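Local coordinates for protein exonuclease (Laribacter hongkongensis, PDB 3SYY) that digests double-stranded DNA with strict 5'-to-3' polarity, probably using the magnesium ions held in its PD-(D/E)XK-type nuclease site, at residues T108-K114 and R147-V153. Sequence-based numbering, arbitrary orientation.
Sequences TGLIEIK and RQWCDFV. With MG (magnesium ion), chain B.
The indole of W149 lies flat against G109, whose CA sits 3.3 Å from the centroid of the six-membered ring of W149, a CH-pi contact only 7° off the ring normal. T108 O covers the rim of that same face, and the backbone N of D151 lies in plane at the ring's edge. A chi1 of 48°, which sets CG of W149 between its backbone N and carbonyl carbon, brings the ring over G109, which has no side chain to block it. At the far end the side chains of K114 and F152 cross at about a right angle, K114 CG lying 3.6 Å from F152 CE2. A bend at chi2 (-53°) turns the otherwise extended K114 so that NZ forms a salt bridge with E112 OE2 (2.7 Å), from above the carboxylate plane, and also bonds Q137. E112 OE2 binds magnesium too, joined by I113 O, two waters and D102. R147 NH1 bonds weakly to G109 O and more strongly to G106 O. Parallel-strand hydrogen bonds run D151 N to L110 O, E112 N to D151 O, V153 N to E112 O and K114 N to V153 O (2.8 Å). Strands 109-114 and 149-155 thus pair centrally between 103-105 and 165-171, with helix 132-145 packed over L110, C150 and F152, and helix 59-79 over I111, I113 and V153.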
loop_
_atom_site.group_PDB
_atom_site.type_symbol
_atom_site.label_atom_id
_atom_site.label_comp_id
_atom_site.label_asym_id
_atom_site.label_seq_id
_atom_site.Cartn_x
_atom_site.Cartn_y
_atom_site.Cartn_z
ATOM N N THR A 108 -10.918 36.435 18.468
ATOM C CA THR A 108 -10.096 36.592 17.273
ATOM C C THR A 108 -9.206 35.388 16.907
ATOM O O THR A 108 -8.408 35.491 16.003
ATOM C CB THR A 108 -9.209 37.830 17.387
ATOM O OG1 THR A 108 -8.227 37.596 18.389
ATOM C CG2 THR A 108 -10.058 39.103 17.751
ATOM N N GLY A 109 -9.302 34.276 17.636
ATOM C CA GLY A 109 -8.350 33.179 17.377
ATOM C C GLY A 109 -8.985 31.878 16.947
ATOM O O GLY A 109 -10.192 31.794 16.803
ATOM N N LEU A 110 -8.136 30.850 16.730
ATOM C CA LEU A 110 -8.597 29.575 16.230
ATOM C C LEU A 110 -7.696 28.531 16.866
ATOM O O LEU A 110 -6.653 28.872 17.339
ATOM C CB LEU A 110 -8.339 29.530 14.711
ATOM C CG LEU A 110 -9.167 30.487 13.827
ATOM C CD1 LEU A 110 -8.681 30.416 12.398
ATOM C CD2 LEU A 110 -10.584 30.097 13.886
ATOM N N ILE A 111 -8.102 27.262 16.832
ATOM C CA ILE A 111 -7.187 26.168 17.180
ATOM C C ILE A 111 -7.278 25.139 16.034
ATOM O O ILE A 111 -8.362 24.920 15.506
ATOM C CB ILE A 111 -7.556 25.534 18.558
ATOM C CG1 ILE A 111 -6.697 24.307 18.880
ATOM C CG2 ILE A 111 -9.041 25.234 18.641
ATOM C CD1 ILE A 111 -6.866 23.781 20.315
ATOM N N GLU A 112 -6.139 24.582 15.647
ATOM C CA GLU A 112 -6.106 23.418 14.705
ATOM C C GLU A 112 -5.298 22.374 15.481
ATOM O O GLU A 112 -4.191 22.676 15.942
ATOM C CB GLU A 112 -5.354 23.779 13.415
ATOM C CG GLU A 112 -5.040 22.487 12.522
ATOM C CD GLU A 112 -6.327 21.758 12.108
ATOM O OE1 GLU A 112 -7.395 22.428 12.026
ATOM O OE2 GLU A 112 -6.313 20.478 11.893
ATOM N N ILE A 113 -5.887 21.200 15.666
ATOM C CA ILE A 113 -5.304 20.114 16.451
ATOM C C ILE A 113 -4.791 18.965 15.554
ATOM O O ILE A 113 -5.521 18.476 14.666
ATOM C CB ILE A 113 -6.383 19.549 17.373
ATOM C CG1 ILE A 113 -6.823 20.619 18.421
ATOM C CG2 ILE A 113 -5.899 18.240 18.101
ATOM C CD1 ILE A 113 -8.059 20.200 19.187
ATOM N N LYS A 114 -3.561 18.509 15.817
ATOM C CA LYS A 114 -3.095 17.241 15.234
ATOM C C LYS A 114 -2.844 16.232 16.351
ATOM O O LYS A 114 -2.272 16.583 17.435
ATOM C CB LYS A 114 -1.816 17.464 14.418
ATOM C CG LYS A 114 -1.858 18.578 13.375
ATOM C CD LYS A 114 -3.028 18.449 12.414
ATOM C CE LYS A 114 -2.982 19.547 11.306
ATOM N NZ LYS A 114 -4.268 19.441 10.460
ATOM N N ARG A 147 -10.438 35.470 11.144
ATOM C CA ARG A 147 -9.658 35.498 12.392
ATOM C C ARG A 147 -8.228 35.906 12.211
ATOM O O ARG A 147 -7.700 35.952 11.082
ATOM C CB ARG A 147 -9.766 34.184 13.151
ATOM C CG ARG A 147 -11.186 33.855 13.466
ATOM C CD ARG A 147 -11.490 34.174 14.906
ATOM N NE ARG A 147 -12.911 34.039 15.186
ATOM C CZ ARG A 147 -13.406 33.748 16.384
ATOM N NH1 ARG A 147 -12.581 33.487 17.389
ATOM N NH2 ARG A 147 -14.710 33.678 16.570
ATOM N N GLN A 148 -7.596 36.226 13.343
ATOM C CA GLN A 148 -6.307 36.913 13.359
ATOM C C GLN A 148 -5.107 35.988 13.681
ATOM O O GLN A 148 -3.978 36.287 13.332
ATOM C CB GLN A 148 -6.372 38.095 14.368
ATOM C CG GLN A 148 -7.372 39.182 13.961
ATOM C CD GLN A 148 -7.121 39.731 12.541
ATOM O OE1 GLN A 148 -8.009 39.692 11.702
ATOM N NE2 GLN A 148 -5.903 40.213 12.271
ATOM N N TRP A 149 -5.359 34.853 14.333
ATOM C CA TRP A 149 -4.288 33.842 14.564
ATOM C C TRP A 149 -4.902 32.478 14.774
ATOM O O TRP A 149 -6.089 32.351 15.018
ATOM C CB TRP A 149 -3.448 34.192 15.828
ATOM C CG TRP A 149 -4.300 34.530 17.037
ATOM C CD1 TRP A 149 -4.679 35.806 17.467
ATOM C CD2 TRP A 149 -4.863 33.616 17.994
ATOM N NE1 TRP A 149 -5.436 35.717 18.613
ATOM C CE2 TRP A 149 -5.542 34.397 18.976
ATOM C CE3 TRP A 149 -4.801 32.218 18.162
ATOM C CZ2 TRP A 149 -6.205 33.824 20.048
ATOM C CZ3 TRP A 149 -5.469 31.652 19.234
ATOM C CH2 TRP A 149 -6.152 32.455 20.169
ATOM N N CYS A 150 -4.056 31.452 14.761
ATOM C CA CYS A 150 -4.517 30.078 15.009
ATOM C C CYS A 150 -3.404 29.431 15.816
ATOM O O CYS A 150 -2.244 29.517 15.466
ATOM C CB CYS A 150 -4.673 29.311 13.704
ATOM S SG CYS A 150 -5.260 27.597 13.964
ATOM N N ASP A 151 -3.786 28.830 16.926
ATOM C CA ASP A 151 -2.837 28.086 17.756
ATOM C C ASP A 151 -2.805 26.652 17.185
ATOM O O ASP A 151 -3.818 25.980 17.109
ATOM C CB ASP A 151 -3.368 28.039 19.183
ATOM C CG ASP A 151 -2.875 29.251 20.035
ATOM O OD1 ASP A 151 -1.898 29.913 19.615
ATOM O OD2 ASP A 151 -3.500 29.542 21.072
ATOM N N PHE A 152 -1.642 26.232 16.769
ATOM C CA PHE A 152 -1.471 24.888 16.240
ATOM C C PHE A 152 -1.096 23.992 17.412
ATOM O O PHE A 152 -0.126 24.278 18.101
ATOM C CB PHE A 152 -0.318 24.934 15.268
ATOM C CG PHE A 152 0.068 23.576 14.746
ATOM C CD1 PHE A 152 1.107 22.850 15.344
ATOM C CD2 PHE A 152 -0.608 23.025 13.659
ATOM C CE1 PHE A 152 1.487 21.571 14.835
ATOM C CE2 PHE A 152 -0.228 21.761 13.134
ATOM C CZ PHE A 152 0.797 21.013 13.758
ATOM N N VAL A 153 -1.896 22.978 17.694
ATOM C CA VAL A 153 -1.631 22.070 18.821
ATOM C C VAL A 153 -1.280 20.710 18.215
ATOM O O VAL A 153 -2.013 20.238 17.328
ATOM C CB VAL A 153 -2.894 21.910 19.676
ATOM C CG1 VAL A 153 -2.711 20.805 20.793
ATOM C CG2 VAL A 153 -3.254 23.293 20.347
HETATM MG MG MG B . -7.319 18.754 13.057
HETATM O O HOH W 1 -6.438 17.247 11.489
HETATM O O HOH W 2 -9.400 17.861 13.119
#